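Extracellular solute-binding protein family 1 (Alicyclobacillus acidocaldarius subsp. acidocaldarius, PDB 4OVJ) probably captures a small solute outside the cell and hands it to a membrane ABC importer, as solute-binding proteins of this family do. Local coordinates at residues L27-W32 and Q296-Y301; Q67-L72 and Y89-A94. One frame throughout, in Å; residues are numbered along the deposited sequence.

Contact 1. Residues L27-W32 and Q296-Y301; sequences LTFGFW and QFWSIY
Trp298 meets the Phe29 ring at its edge, bringing CZ3 close to the phenyl plane, 3.7 Å from Phe29 CZ; one face of the same phenyl is covered within its own strand by Phe31, whose CD1 sits 3.9 Å above the plane of Phe29. The phenyl and the six-membered ring of Trp298 are turned 67° from each other. At the other end, NE2 of Gln296 lies over one face of the Trp32 indole, 3.2 Å above its plane and displaced toward the rim, and comes to 3.6 Å from Trp32 CZ2. The amide is tilted by 49° against the indole, while the aliphatic CB and CG of Gln296 run past the outer benzo corner, CB at 4.0 Å from Trp32 CH2. Chi1 of 79° wedges the Trp32 side chain between its own backbone N and carbonyl, so that the indole turns one face to the amide while the main chain stays near enough for a water to join them. That water accepts from Gln296 NE2 at 2.8 Å and donates to Trp32 O at 2.7 Å. The other end of the amide is held too, since Gln296 OE1 takes hydrogen bonds from Arg331 and Asn134, which fixes its rotation. With an alanine in place of Trp32, the Gln296 amide would probably be left without the aromatic surface it rests on, and a gap would open beside its CB and CG. Strand 84-87 runs between the two segments, parallel to strand 25-31 and antiparallel to strand 293-300, and its Gln86 touches both sides. The strand order 55-61, 25-31, 84-87, 293-300, with 128-144 beyond, is that of the type II periplasmic binding protein fold.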
loop_
_atom_site.group_PDB
_atom_site.type_symbol
_atom_site.label_atom_id
_atom_site.label_comp_id
_atom_site.label_asym_id
_atom_site.label_seq_id
_atom_site.Cartn_x
_atom_site.Cartn_y
_atom_site.Cartn_z
ATOM N N LEU A 27 6.432 -13.955 26.289
ATOM C CA LEU A 27 6.444 -14.093 24.836
ATOM C C LEU A 27 7.604 -13.305 24.281
ATOM O O LEU A 27 7.806 -12.156 24.677
ATOM C CB LEU A 27 5.176 -13.507 24.215
ATOM C CG LEU A 27 3.845 -14.095 24.660
ATOM C CD1 LEU A 27 2.689 -13.232 24.186
ATOM C CD2 LEU A 27 3.696 -15.501 24.114
ATOM N N THR A 28 8.347 -13.890 23.346
ATOM C CA THR A 28 9.348 -13.131 22.579
ATOM C C THR A 28 8.694 -12.547 21.322
ATOM O O THR A 28 7.791 -13.149 20.753
ATOM C CB THR A 28 10.528 -14.025 22.171
ATOM O OG1 THR A 28 10.022 -15.234 21.609
ATOM C CG2 THR A 28 11.391 -14.335 23.388
ATOM N N PHE A 29 9.154 -11.371 20.906
ATOM C CA PHE A 29 8.527 -10.595 19.843
ATOM C C PHE A 29 9.606 -9.985 18.969
ATOM O O PHE A 29 10.288 -9.048 19.384
ATOM C CB PHE A 29 7.657 -9.506 20.462
ATOM C CG PHE A 29 7.063 -8.513 19.476
ATOM C CD1 PHE A 29 6.734 -8.866 18.178
ATOM C CD2 PHE A 29 6.763 -7.226 19.904
ATOM C CE1 PHE A 29 6.147 -7.954 17.312
ATOM C CE2 PHE A 29 6.191 -6.315 19.046
ATOM C CZ PHE A 29 5.872 -6.674 17.751
ATOM N N GLY A 30 9.758 -10.542 17.767
ATOM C CA GLY A 30 10.726 -10.057 16.798
ATOM C C GLY A 30 10.085 -9.075 15.825
ATOM O O GLY A 30 8.976 -9.285 15.360
ATOM N N PHE A 31 10.793 -7.993 15.525
ATOM C CA PHE A 31 10.323 -7.040 14.527
ATOM C C PHE A 31 11.495 -6.263 13.955
ATOM O O PHE A 31 12.587 -6.288 14.517
ATOM C CB PHE A 31 9.241 -6.114 15.107
ATOM C CG PHE A 31 9.724 -5.240 16.210
ATOM C CD1 PHE A 31 9.801 -5.721 17.514
ATOM C CD2 PHE A 31 10.095 -3.928 15.952
ATOM C CE1 PHE A 31 10.247 -4.905 18.541
ATOM C CE2 PHE A 31 10.542 -3.112 16.976
ATOM C CZ PHE A 31 10.624 -3.602 18.265
ATOM N N TRP A 32 11.270 -5.636 12.807
ATOM C CA TRP A 32 12.264 -4.792 12.155
ATOM C C TRP A 32 11.745 -3.372 12.106
ATOM O O TRP A 32 10.560 -3.113 12.320
ATOM C CB TRP A 32 12.566 -5.267 10.727
ATOM C CG TRP A 32 11.535 -4.865 9.676
ATOM C CD1 TRP A 32 11.484 -3.685 8.991
ATOM C CD2 TRP A 32 10.427 -5.642 9.205
ATOM N NE1 TRP A 32 10.416 -3.671 8.136
ATOM C CE2 TRP A 32 9.751 -4.862 8.236
ATOM C CE3 TRP A 32 9.948 -6.924 9.493
ATOM C CZ2 TRP A 32 8.612 -5.318 7.559
ATOM C CZ3 TRP A 32 8.807 -7.382 8.826
ATOM C CH2 TRP A 32 8.148 -6.575 7.871
ATOM N N GLN A 296 2.774 -4.643 6.460
ATOM C CA GLN A 296 3.484 -5.721 7.137
ATOM C C GLN A 296 2.418 -6.586 7.769
ATOM O O GLN A 296 1.238 -6.279 7.663
ATOM C CB GLN A 296 4.419 -5.228 8.253
ATOM C CG GLN A 296 5.025 -3.854 8.127
ATOM C CD GLN A 296 5.735 -3.434 9.389
ATOM O OE1 GLN A 296 5.295 -3.761 10.508
ATOM N NE2 GLN A 296 6.823 -2.708 9.233
ATOM N N PHE A 297 2.834 -7.657 8.425
ATOM C CA PHE A 297 1.937 -8.605 9.068
ATOM C C PHE A 297 2.435 -8.944 10.461
ATOM O O PHE A 297 3.639 -8.932 10.713
ATOM C CB PHE A 297 1.888 -9.943 8.318
ATOM C CG PHE A 297 1.356 -9.865 6.931
ATOM C CD1 PHE A 297 2.166 -9.441 5.892
ATOM C CD2 PHE A 297 0.056 -10.278 6.642
ATOM C CE1 PHE A 297 1.677 -9.355 4.603
ATOM C CE2 PHE A 297 -0.424 -10.217 5.345
ATOM C CZ PHE A 297 0.383 -9.739 4.329
ATOM N N TRP A 298 1.502 -9.303 11.342
ATOM C CA TRP A 298 1.826 -10.010 12.572
ATOM C C TRP A 298 1.614 -11.502 12.327
ATOM O O TRP A 298 0.557 -11.909 11.856
ATOM C CB TRP A 298 0.931 -9.594 13.735
ATOM C CG TRP A 298 0.878 -8.143 14.036
ATOM C CD1 TRP A 298 -0.254 -7.398 14.152
ATOM C CD2 TRP A 298 1.974 -7.248 14.265
ATOM N NE1 TRP A 298 0.060 -6.102 14.450
ATOM C CE2 TRP A 298 1.422 -5.977 14.521
ATOM C CE3 TRP A 298 3.366 -7.391 14.275
ATOM C CZ2 TRP A 298 2.211 -4.864 14.772
ATOM C CZ3 TRP A 298 4.145 -6.283 14.539
ATOM C CH2 TRP A 298 3.566 -5.041 14.787
ATOM N N SER A 299 2.619 -12.300 12.684
ATOM C CA SER A 299 2.543 -13.748 12.599
ATOM C C SER A 299 2.973 -14.346 13.949
ATOM O O SER A 299 3.671 -13.706 14.745
ATOM C CB SER A 299 3.454 -14.257 11.482
ATOM O OG SER A 299 3.009 -13.873 10.181
ATOM N N ILE A 300 2.546 -15.571 14.193
ATOM C CA ILE A 300 2.871 -16.294 15.409
ATOM C C ILE A 300 3.621 -17.574 15.036
ATOM O O ILE A 300 3.282 -18.241 14.060
ATOM C CB ILE A 300 1.600 -16.621 16.214
ATOM C CG1 ILE A 300 0.902 -15.334 16.643
ATOM C CG2 ILE A 300 1.911 -17.475 17.453
ATOM C CD1 ILE A 300 -0.459 -15.531 17.275
ATOM N N TYR A 301 4.633 -17.915 15.833
ATOM C CA TYR A 301 5.399 -19.140 15.631
ATOM C C TYR A 301 4.503 -20.361 15.768
ATOM O O TYR A 301 3.775 -20.491 16.752
ATOM C CB TYR A 301 6.508 -19.207 16.670
ATOM C CG TYR A 301 7.488 -20.347 16.555
ATOM C CD1 TYR A 301 7.871 -20.855 15.323
ATOM C CD2 TYR A 301 8.082 -20.872 17.701
ATOM C CE1 TYR A 301 8.795 -21.888 15.231
ATOM C CE2 TYR A 301 9.012 -21.889 17.622
ATOM C CZ TYR A 301 9.367 -22.395 16.391
ATOM O OH TYR A 301 10.293 -23.416 16.331
HETATM O O HOH W 1 8.575 -1.717 11.149
#

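Contact 2. Residues Q67-L72 and Y89-A94; sequences QYFTKL and YEYIDA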
loop_
_atom_site.group_PDB
_atom_site.type_symbol
_atom_site.label_atom_id
_atom_site.label_comp_id
_atom_site.label_asym_id
_atom_site.label_seq_id
_atom_site.Cartn_x
_atom_site.Cartn_y
_atom_site.Cartn_z
ATOM N N GLN A 67 18.495 -6.887 7.636
ATOM C CA GLN A 67 19.211 -7.438 8.784
ATOM C C GLN A 67 18.303 -8.372 9.565
ATOM O O GLN A 67 18.696 -9.482 9.932
ATOM C CB GLN A 67 19.702 -6.325 9.702
ATOM C CG GLN A 67 20.557 -6.825 10.852
ATOM C CD GLN A 67 21.005 -5.709 11.767
ATOM O OE1 GLN A 67 20.998 -5.848 12.988
ATOM N NE2 GLN A 67 21.401 -4.591 11.180
ATOM N N TYR A 68 17.079 -7.917 9.798
ATOM C CA TYR A 68 16.078 -8.704 10.521
ATOM C C TYR A 68 15.814 -10.036 9.842
ATOM O O TYR A 68 15.907 -11.084 10.480
ATOM C CB TYR A 68 14.784 -7.928 10.636
ATOM C CG TYR A 68 13.604 -8.712 11.148
ATOM C CD1 TYR A 68 13.450 -8.978 12.500
ATOM C CD2 TYR A 68 12.612 -9.148 10.276
ATOM C CE1 TYR A 68 12.351 -9.684 12.969
ATOM C CE2 TYR A 68 11.502 -9.824 10.735
ATOM C CZ TYR A 68 11.382 -10.096 12.089
ATOM O OH TYR A 68 10.275 -10.739 12.556
ATOM N N PHE A 69 15.530 -10.009 8.543
ATOM C CA PHE A 69 15.191 -11.258 7.856
ATOM C C PHE A 69 16.367 -12.196 7.687
ATOM O O PHE A 69 16.199 -13.416 7.742
ATOM C CB PHE A 69 14.460 -10.999 6.543
ATOM C CG PHE A 69 13.003 -10.718 6.751
ATOM C CD1 PHE A 69 12.147 -11.739 7.145
ATOM C CD2 PHE A 69 12.495 -9.440 6.614
ATOM C CE1 PHE A 69 10.798 -11.501 7.371
ATOM C CE2 PHE A 69 11.155 -9.204 6.846
ATOM C CZ PHE A 69 10.311 -10.233 7.223
ATOM N N THR A 70 17.554 -11.635 7.517
ATOM C CA THR A 70 18.748 -12.458 7.425
ATOM C C THR A 70 18.957 -13.245 8.729
ATOM O O THR A 70 19.174 -14.466 8.707
ATOM C CB THR A 70 19.954 -11.590 7.068
ATOM O OG1 THR A 70 19.718 -10.979 5.789
ATOM C CG2 THR A 70 21.222 -12.424 7.006
ATOM N N LYS A 71 18.864 -12.557 9.861
ATOM C CA LYS A 71 19.012 -13.213 11.159
ATOM C C LYS A 71 17.846 -14.145 11.448
ATOM O O LYS A 71 18.046 -15.244 11.940
ATOM C CB LYS A 71 19.135 -12.185 12.283
ATOM C CG LYS A 71 20.410 -11.370 12.222
ATOM C CD LYS A 71 20.825 -10.813 13.576
ATOM C CE LYS A 71 21.933 -9.776 13.436
ATOM N NZ LYS A 71 21.561 -8.598 12.616
ATOM N N LEU A 72 16.627 -13.707 11.138
ATOM C CA LEU A 72 15.434 -14.505 11.445
ATOM C C LEU A 72 15.499 -15.863 10.754
ATOM O O LEU A 72 15.174 -16.878 11.356
ATOM C CB LEU A 72 14.162 -13.797 11.027
ATOM C CG LEU A 72 12.830 -14.448 11.441
ATOM C CD1 LEU A 72 12.665 -14.395 12.954
ATOM C CD2 LEU A 72 11.693 -13.720 10.741
ATOM N N TYR A 89 5.120 -9.486 3.257
ATOM C CA TYR A 89 4.457 -10.153 2.132
ATOM C C TYR A 89 5.419 -10.967 1.267
ATOM O O TYR A 89 5.055 -12.041 0.776
ATOM C CB TYR A 89 3.714 -9.111 1.285
ATOM C CG TYR A 89 2.675 -9.663 0.336
ATOM C CD1 TYR A 89 1.734 -10.601 0.755
ATOM C CD2 TYR A 89 2.621 -9.226 -0.981
ATOM C CE1 TYR A 89 0.778 -11.101 -0.115
ATOM C CE2 TYR A 89 1.671 -9.711 -1.861
ATOM C CZ TYR A 89 0.751 -10.657 -1.428
ATOM O OH TYR A 89 -0.188 -11.144 -2.306
ATOM N N GLU A 90 6.639 -10.469 1.092
ATOM C CA GLU A 90 7.676 -11.154 0.306
ATOM C C GLU A 90 8.062 -12.543 0.857
ATOM O O GLU A 90 8.429 -13.448 0.088
ATOM C CB GLU A 90 8.934 -10.268 0.231
ATOM C CG GLU A 90 10.125 -10.925 -0.464
ATOM C CD GLU A 90 11.308 -9.996 -0.680
ATOM O OE1 GLU A 90 11.304 -8.851 -0.165
ATOM O OE2 GLU A 90 12.259 -10.430 -1.370
ATOM N N TYR A 91 8.012 -12.696 2.175
ATOM C CA TYR A 91 8.542 -13.883 2.837
ATOM C C TYR A 91 7.513 -14.809 3.472
ATOM O O TYR A 91 7.845 -15.929 3.887
ATOM C CB TYR A 91 9.530 -13.445 3.906
ATOM C CG TYR A 91 10.798 -12.828 3.347
ATOM C CD1 TYR A 91 11.621 -13.539 2.487
ATOM C CD2 TYR A 91 11.163 -11.540 3.677
ATOM C CE1 TYR A 91 12.779 -12.974 1.977
ATOM C CE2 TYR A 91 12.319 -10.970 3.187
ATOM C CZ TYR A 91 13.120 -11.683 2.339
ATOM O OH TYR A 91 14.263 -11.098 1.860
ATOM N N ILE A 92 6.262 -14.378 3.538
ATOM C CA ILE A 92 5.269 -15.134 4.281
ATOM C C ILE A 92 5.038 -16.524 3.669
ATOM O O ILE A 92 4.883 -17.496 4.407
ATOM C CB ILE A 92 3.951 -14.341 4.466
ATOM C CG1 ILE A 92 3.042 -15.056 5.472
ATOM C CG2 ILE A 92 3.259 -14.089 3.134
ATOM C CD1 ILE A 92 1.923 -14.180 5.989
ATOM N N ASP A 93 5.058 -16.628 2.335
ATOM C CA ASP A 93 4.847 -17.924 1.688
ATOM C C ASP A 93 5.906 -18.917 2.142
ATOM O O ASP A 93 5.585 -20.066 2.484
ATOM C CB ASP A 93 4.883 -17.805 0.160
ATOM C CG ASP A 93 4.740 -19.155 -0.536
ATOM O OD1 ASP A 93 3.600 -19.658 -0.627
ATOM O OD2 ASP A 93 5.768 -19.709 -1.006
ATOM N N ALA A 94 7.161 -18.478 2.133
ATOM C CA ALA A 94 8.278 -19.360 2.478
ATOM C C ALA A 94 8.151 -19.873 3.913
ATOM O O ALA A 94 8.226 -21.082 4.159
ATOM C CB ALA A 94 9.601 -18.645 2.273
#
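Phe69 and Tyr91 both carry CG anti to their own carbonyl carbon, with chi1 of -81° in Phe69 and -68° in Tyr91, and from backbones 8.7 Å apart at their CA atoms the two rings reach each other. Tyr91 delivers its CD2 corner to the middle of a Phe69 face, 3.5 Å above that plane. The neighbouring CE2 of Tyr91 reaches back to Phe69 CG at 3.6 Å, near the root of the ring. With centroids 4.5 Å apart and planes 38° off parallel, the rings lean on each other obliquely. The opposite face of Phe69 is taken by Tyr68, whose CD2 lies 3.6 Å above the centre, so the phenyl is sandwiched between two tyrosines. Helix 65-77, which carries Phe69, is the crossover of a β-α-β unit from strand 55-61 to strand 84-87, passing over strand 25-31, which lies between them in the sheet, and Tyr91 sits just past the end of the second strand, before helix 92-98. Within the second segment, Glu90 folds its CG over one face of the Tyr91 ring, 4.0 Å from the plane. Tyr91 also rests on Phe65, one turn earlier on the crossover helix, and Phe69 touches Met87 at the end of strand 84-87.

From the N terminus the chain runs first along strand 25-31, the opening half of contact 1, then through strand 55-61 into helix 65-77, where contact 2 begins. Strand 84-87 brings it back, and residues 89-94, at the start of helix 92-98, complete contact 2 and close a short loop of chain. The chain then runs on through strand 128-144 and the other lobe before strand 293-300 closes contact 1, a far longer loop that encloses the whole of contact 2. Their centres are 11 Å apart and they meet directly: Trp32 CZ3 touches Phe69 CE2 at 3.6 Å. Together they tie two strands flanking strand 84-87 to the helix-and-loop layer beside the strand ends.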